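Local coordinates for protein alpha-glucosidase (Bacteroides thetaiotaomicron, PDB 5XFM) that hydrolyses beta-L-arabinopyranosides and alpha-galactosides as a bifunctional glycoside hydrolase of family 97, at residues Y177-P182 and E470-C475; A517-L522 and M544-R549. The protein carries 1 engineered substitution. All blocks are in the same frame, centred on the assembly; numbering follows the deposited sequence.

Contact 1 joins the N-terminal beta-rich part of the chain to the barrel part, whereas contact 2 lies wholly within the barrel part, between helices 512-521 and 541-549. The two come in series along the chain, contact 1 closing before contact 2 opens, and their centres are 23 Å apart. They nevertheless touch: Thr474 CG2, on the helix of contact 1, packs 3.7 Å from Thr518 OG1 and 4.0 Å from Leu521 CD1, both on helix 512-521. A continuous line of packing therefore runs from the edge strand 178-182 through helices 470-474 and 512-521 to helix 541-549. The calcium ligands Glu174, Glu452 and Glu458 likewise come from both domains.

Contact 1 (Y177-P182 and E470-C475); sequences YKADAP and EAFNTC
At the interface between the N-terminal beta domain and the (beta/alpha)-barrel domain, Ala179 of edge strand 178-182 meets Phe472 of the short helix 470-474. The methyl CB of Ala179 lies in the plane of the phenyl ring, at its edge, 3.9 Å from Phe472 CE1 and 4.0 Å from Phe472 CZ. Phe472 reaches this far because its CG is anti to the backbone N (chi1 173°), which carries the ring away from the helix; the CA atoms of Ala179 and Phe472 are still 9.4 Å apart. Another stretch of the same ring edge approaches the backbone, with Phe472 CE2 4.2 Å from Tyr177 O.

The strand turns a corner at Ala179 and Asp180, and there Asp180 and Ala181 both face Thr154 of strand 153-156 in a G1 beta bulge. Asp180 takes up the left-handed backbone conformation of that bulge (phi 50°). Its carboxylate is held by a salt bridge to Arg200 and by hydrogen bonds to Thr153 and to Tyr563 of the C-terminal domain.

Beside the phenyl ring, Tyr177 and Asn473 form the second point of touch, their CA atoms 8.0 Å apart. The phenol ring and the side-chain amide meet at a slant, their planes 52° apart, neither stacked nor squarely perpendicular. The four residues that touch, all partly exposed, account for nearly all of the 154 Å² buried between the segments. On the helix itself, Glu470 O receives both Thr474 N, at 2.9 Å, and the hydroxyl Thr474 OG1, which sits above the carbonyl plane.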
loop_
_atom_site.group_PDB
_atom_site.type_symbol
_atom_site.label_atom_id
_atom_site.label_comp_id
_atom_site.label_asym_id
_atom_site.label_seq_id
_atom_site.Cartn_x
_atom_site.Cartn_y
_atom_site.Cartn_z
ATOM N N TYR A 177 -3.190 -2.862 14.141
ATOM C CA TYR A 177 -4.369 -3.656 13.801
ATOM C C TYR A 177 -4.896 -4.483 14.968
ATOM O O TYR A 177 -4.178 -4.744 15.928
ATOM C CB TYR A 177 -4.061 -4.613 12.645
ATOM C CG TYR A 177 -3.779 -3.962 11.317
ATOM C CD1 TYR A 177 -2.510 -3.466 11.021
ATOM C CD2 TYR A 177 -4.769 -3.874 10.342
ATOM C CE1 TYR A 177 -2.235 -2.882 9.805
ATOM C CE2 TYR A 177 -4.506 -3.291 9.113
ATOM C CZ TYR A 177 -3.236 -2.797 8.851
ATOM O OH TYR A 177 -2.959 -2.219 7.641
ATOM N N LYS A 178 -6.166 -4.871 14.868
ATOM C CA LYS A 178 -6.747 -5.928 15.689
ATOM C C LYS A 178 -7.280 -7.033 14.779
ATOM O O LYS A 178 -8.019 -6.763 13.828
ATOM C CB LYS A 178 -7.873 -5.400 16.578
ATOM C CG LYS A 178 -7.458 -4.351 17.588
ATOM C CD LYS A 178 -8.572 -4.118 18.604
ATOM C CE LYS A 178 -9.763 -3.392 17.977
ATOM N NZ LYS A 178 -10.915 -3.218 18.910
ATOM N N ALA A 179 -6.882 -8.272 15.044
ATOM C CA ALA A 179 -7.277 -9.373 14.177
ATOM C C ALA A 179 -8.582 -9.992 14.654
ATOM O O ALA A 179 -8.769 -10.214 15.845
ATOM C CB ALA A 179 -6.179 -10.432 14.115
ATOM N N ASP A 180 -9.478 -10.269 13.710
ATOM C CA ASP A 180 -10.769 -10.879 14.007
ATOM C C ASP A 180 -11.515 -10.172 15.136
ATOM O O ASP A 180 -12.080 -10.812 16.020
ATOM C CB ASP A 180 -10.577 -12.363 14.326
ATOM C CG ASP A 180 -10.675 -13.231 13.086
ATOM O OD1 ASP A 180 -11.701 -13.131 12.377
ATOM O OD2 ASP A 180 -9.716 -13.976 12.791
ATOM N N ALA A 181 -11.495 -8.846 15.098
ATOM C CA ALA A 181 -12.227 -8.036 16.056
ATOM C C ALA A 181 -13.722 -8.078 15.764
ATOM O O ALA A 181 -14.129 -8.199 14.608
ATOM C CB ALA A 181 -11.727 -6.608 16.023
ATOM N N PRO A 182 -14.551 -7.987 16.812
ATOM C CA PRO A 182 -15.990 -7.848 16.574
ATOM C C PRO A 182 -16.282 -6.539 15.846
ATOM O O PRO A 182 -15.524 -5.574 16.019
ATOM C CB PRO A 182 -16.597 -7.847 17.983
ATOM C CG PRO A 182 -15.512 -8.339 18.898
ATOM C CD PRO A 182 -14.211 -8.008 18.245
ATOM N N GLU A 470 6.357 -8.013 15.392
ATOM C CA GLU A 470 6.825 -8.040 14.007
ATOM C C GLU A 470 6.170 -9.118 13.152
ATOM O O GLU A 470 5.677 -8.839 12.047
ATOM C CB GLU A 470 8.340 -8.225 13.948
ATOM C CG GLU A 470 8.846 -8.311 12.513
ATOM C CD GLU A 470 10.308 -8.674 12.407
ATOM O OE1 GLU A 470 10.877 -9.184 13.398
ATOM O OE2 GLU A 470 10.883 -8.464 11.320
ATOM N N ALA A 471 6.169 -10.347 13.657
ATOM C CA ALA A 471 5.656 -11.475 12.886
ATOM C C ALA A 471 4.172 -11.306 12.563
ATOM O O ALA A 471 3.748 -11.536 11.440
ATOM C CB ALA A 471 5.901 -12.776 13.634
ATOM N N PHE A 472 3.402 -10.870 13.553
ATOM C CA PHE A 472 1.972 -10.607 13.405
ATOM C C PHE A 472 1.675 -9.634 12.240
ATOM O O PHE A 472 0.886 -9.944 11.326
ATOM C CB PHE A 472 1.441 -10.079 14.748
ATOM C CG PHE A 472 0.014 -9.608 14.721
ATOM C CD1 PHE A 472 -1.026 -10.512 14.589
ATOM C CD2 PHE A 472 -0.285 -8.266 14.899
ATOM C CE1 PHE A 472 -2.340 -10.080 14.589
ATOM C CE2 PHE A 472 -1.593 -7.827 14.905
ATOM C CZ PHE A 472 -2.624 -8.734 14.747
ATOM N N ASN A 473 2.327 -8.473 12.262
ATOM C CA ASN A 473 2.130 -7.461 11.226
ATOM C C ASN A 473 2.633 -7.918 9.856
ATOM O O ASN A 473 1.995 -7.649 8.820
ATOM C CB ASN A 473 2.813 -6.152 11.634
ATOM C CG ASN A 473 2.141 -5.492 12.827
ATOM O OD1 ASN A 473 2.781 -5.208 13.847
ATOM N ND2 ASN A 473 0.839 -5.246 12.706
ATOM N N THR A 474 3.762 -8.628 9.850
ATOM C CA THR A 474 4.270 -9.253 8.625
ATOM C C THR A 474 3.240 -10.229 8.046
ATOM O O THR A 474 3.112 -10.369 6.832
ATOM C CB THR A 474 5.602 -9.982 8.871
ATOM O OG1 THR A 474 6.566 -9.053 9.378
ATOM C CG2 THR A 474 6.142 -10.589 7.584
ATOM N N CYS A 475 2.499 -10.899 8.921
ATOM C CA CYS A 475 1.472 -11.835 8.485
ATOM C C CYS A 475 0.163 -11.114 8.222
ATOM O O CYS A 475 -0.839 -11.742 7.881
ATOM C CB CYS A 475 1.253 -12.943 9.522
ATOM S SG CYS A 475 2.561 -14.181 9.569
#

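Contact 2 (A517-L522 and M544-R549); sequences ATTVLL and MDFMKR
Ala517 O accepts two backbone amides, Val520 N at 3.0 Å and Leu521 N at 2.9 Å, within the C-terminal turn of helix 512-521, from which Thr519 faces helix 541-549. Thr519 meets two side chains there, one with each branch. Its hydroxyl lies in the plane of the Phe546 ring, at the edge: OG1 is 3.3 Å from Phe546 CE2 and 3.6 Å from Phe546 CZ. Its methyl CG2 packs 3.7 Å from the sulfur SD of Met547. Met547 sets off to one side of the contact, and bends at chi2 (-54°) and chi3 (-65°) bring its end back to Thr519, with Met547 CE 3.9 Å from Thr519 CG2.

The two helices precede and follow strand 526-528, the last in chain order of the parallel barrel sheet. Beyond the contact, Phe546 makes an edge-to-face pair with Tyr607 of the C-terminal domain. An alanine at Thr519 would keep neither branch, and is likely to leave a gap beside Met547 SD and Leu516 O without its hydroxyl donor.

Because Thr519 OG1 gives its proton to Leu516 O, one turn earlier in its own helix, this buried hydroxyl is already satisfied, and its oxygen can probably face the weakly positive C-H edge of Phe546 at little cost.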
loop_
_atom_site.group_PDB
_atom_site.type_symbol
_atom_site.label_atom_id
_atom_site.label_comp_id
_atom_site.label_asym_id
_atom_site.label_seq_id
_atom_site.Cartn_x
_atom_site.Cartn_y
_atom_site.Cartn_z
ATOM N N ALA A 517 12.970 -14.076 4.124
ATOM C CA ALA A 517 11.634 -14.330 3.597
ATOM C C ALA A 517 10.848 -13.035 3.452
ATOM O O ALA A 517 10.037 -12.878 2.537
ATOM C CB ALA A 517 10.883 -15.301 4.499
ATOM N N THR A 518 11.091 -12.114 4.376
ATOM C CA THR A 518 10.405 -10.829 4.386
ATOM C C THR A 518 10.769 -9.950 3.170
ATOM O O THR A 518 9.993 -9.084 2.767
ATOM C CB THR A 518 10.721 -10.095 5.723
ATOM O OG1 THR A 518 9.769 -10.494 6.717
ATOM C CG2 THR A 518 10.692 -8.584 5.586
ATOM N N THR A 519 11.919 -10.200 2.551
ATOM C CA THR A 519 12.277 -9.468 1.334
ATOM C C THR A 519 11.409 -9.895 0.148
ATOM O O THR A 519 11.256 -9.160 -0.832
ATOM C CB THR A 519 13.778 -9.642 0.974
ATOM O OG1 THR A 519 14.045 -10.998 0.588
ATOM C CG2 THR A 519 14.658 -9.257 2.165
ATOM N N VAL A 520 10.832 -11.085 0.246
ATOM C CA VAL A 520 9.942 -11.577 -0.786
ATOM C C VAL A 520 8.485 -11.282 -0.425
ATOM O O VAL A 520 7.669 -10.959 -1.292
ATOM C CB VAL A 520 10.148 -13.083 -1.011
ATOM C CG1 VAL A 520 9.177 -13.602 -2.050
ATOM C CG2 VAL A 520 11.579 -13.346 -1.453
ATOM N N LEU A 521 8.162 -11.392 0.859
ATOM C CA LEU A 521 6.804 -11.138 1.322
ATOM C C LEU A 521 6.357 -9.691 1.112
ATOM O O LEU A 521 5.239 -9.450 0.665
ATOM C CB LEU A 521 6.674 -11.497 2.801
ATOM C CG LEU A 521 6.810 -12.988 3.109
ATOM C CD1 LEU A 521 6.751 -13.240 4.610
ATOM C CD2 LEU A 521 5.748 -13.789 2.378
ATOM N N LEU A 522 7.227 -8.736 1.430
ATOM C CA LEU A 522 6.860 -7.319 1.382
ATOM C C LEU A 522 7.413 -6.628 0.128
ATOM O O LEU A 522 8.629 -6.497 -0.030
ATOM C CB LEU A 522 7.359 -6.605 2.649
ATOM C CG LEU A 522 7.061 -7.294 3.990
ATOM C CD1 LEU A 522 7.479 -6.430 5.178
ATOM C CD2 LEU A 522 5.590 -7.677 4.102
ATOM N N MET A 544 23.857 -12.921 3.697
ATOM C CA MET A 544 24.350 -11.772 2.953
ATOM C C MET A 544 24.471 -12.094 1.469
ATOM O O MET A 544 24.256 -11.226 0.612
ATOM C CB MET A 544 25.690 -11.323 3.525
ATOM C CG MET A 544 25.593 -10.951 4.988
ATOM S SD MET A 544 24.310 -9.711 5.241
ATOM C CE MET A 544 25.024 -8.316 4.357
ATOM N N ASP A 545 24.780 -13.356 1.182
ATOM C CA ASP A 545 24.839 -13.853 -0.184
ATOM C C ASP A 545 23.466 -13.776 -0.820
ATOM O O ASP A 545 23.334 -13.346 -1.966
ATOM C CB ASP A 545 25.370 -15.290 -0.242
ATOM C CG ASP A 545 26.880 -15.362 -0.089
ATOM O OD1 ASP A 545 27.566 -14.400 -0.493
ATOM O OD2 ASP A 545 27.386 -16.388 0.412
ATOM N N PHE A 546 22.443 -14.207 -0.087
ATOM C CA PHE A 546 21.085 -14.072 -0.594
ATOM C C PHE A 546 20.756 -12.606 -0.873
ATOM O O PHE A 546 20.259 -12.267 -1.952
ATOM C CB PHE A 546 20.056 -14.629 0.387
ATOM C CG PHE A 546 18.630 -14.296 0.013
ATOM C CD1 PHE A 546 17.948 -15.068 -0.915
ATOM C CD2 PHE A 546 17.991 -13.194 0.552
ATOM C CE1 PHE A 546 16.652 -14.760 -1.275
ATOM C CE2 PHE A 546 16.694 -12.880 0.190
ATOM C CZ PHE A 546 16.025 -13.662 -0.718
ATOM N N MET A 547 21.039 -11.742 0.104
ATOM C CA MET A 547 20.687 -10.326 -0.009
ATOM C C MET A 547 21.387 -9.682 -1.199
ATOM O O MET A 547 20.909 -8.688 -1.745
ATOM C CB MET A 547 21.014 -9.576 1.279
ATOM C CG MET A 547 20.082 -9.935 2.422
ATOM S SD MET A 547 18.354 -9.727 1.957
ATOM C CE MET A 547 18.268 -7.959 1.702
ATOM N N LYS A 548 22.524 -10.244 -1.594
ATOM C CA LYS A 548 23.195 -9.780 -2.802
ATOM C C LYS A 548 22.390 -10.063 -4.085
ATOM O O LYS A 548 22.549 -9.360 -5.084
ATOM C CB LYS A 548 24.587 -10.400 -2.902
ATOM C CG LYS A 548 25.640 -9.650 -2.095
ATOM C CD LYS A 548 26.859 -10.517 -1.825
ATOM C CE LYS A 548 28.118 -9.669 -1.667
ATOM N NZ LYS A 548 28.721 -9.779 -0.309
ATOM N N ARG A 549 21.533 -11.082 -4.065
ATOM C CA ARG A 549 20.788 -11.475 -5.266
ATOM C C ARG A 549 19.304 -11.142 -5.212
ATOM O O ARG A 549 18.566 -11.457 -6.148
ATOM C CB ARG A 549 20.935 -12.977 -5.525
ATOM C CG ARG A 549 22.367 -13.476 -5.593
ATOM C CD ARG A 549 22.436 -14.906 -6.112
ATOM N NE ARG A 549 23.297 -15.744 -5.280
ATOM C CZ ARG A 549 22.904 -16.871 -4.687
ATOM N NH1 ARG A 549 21.660 -17.313 -4.841
ATOM N NH2 ARG A 549 23.759 -17.562 -3.941
#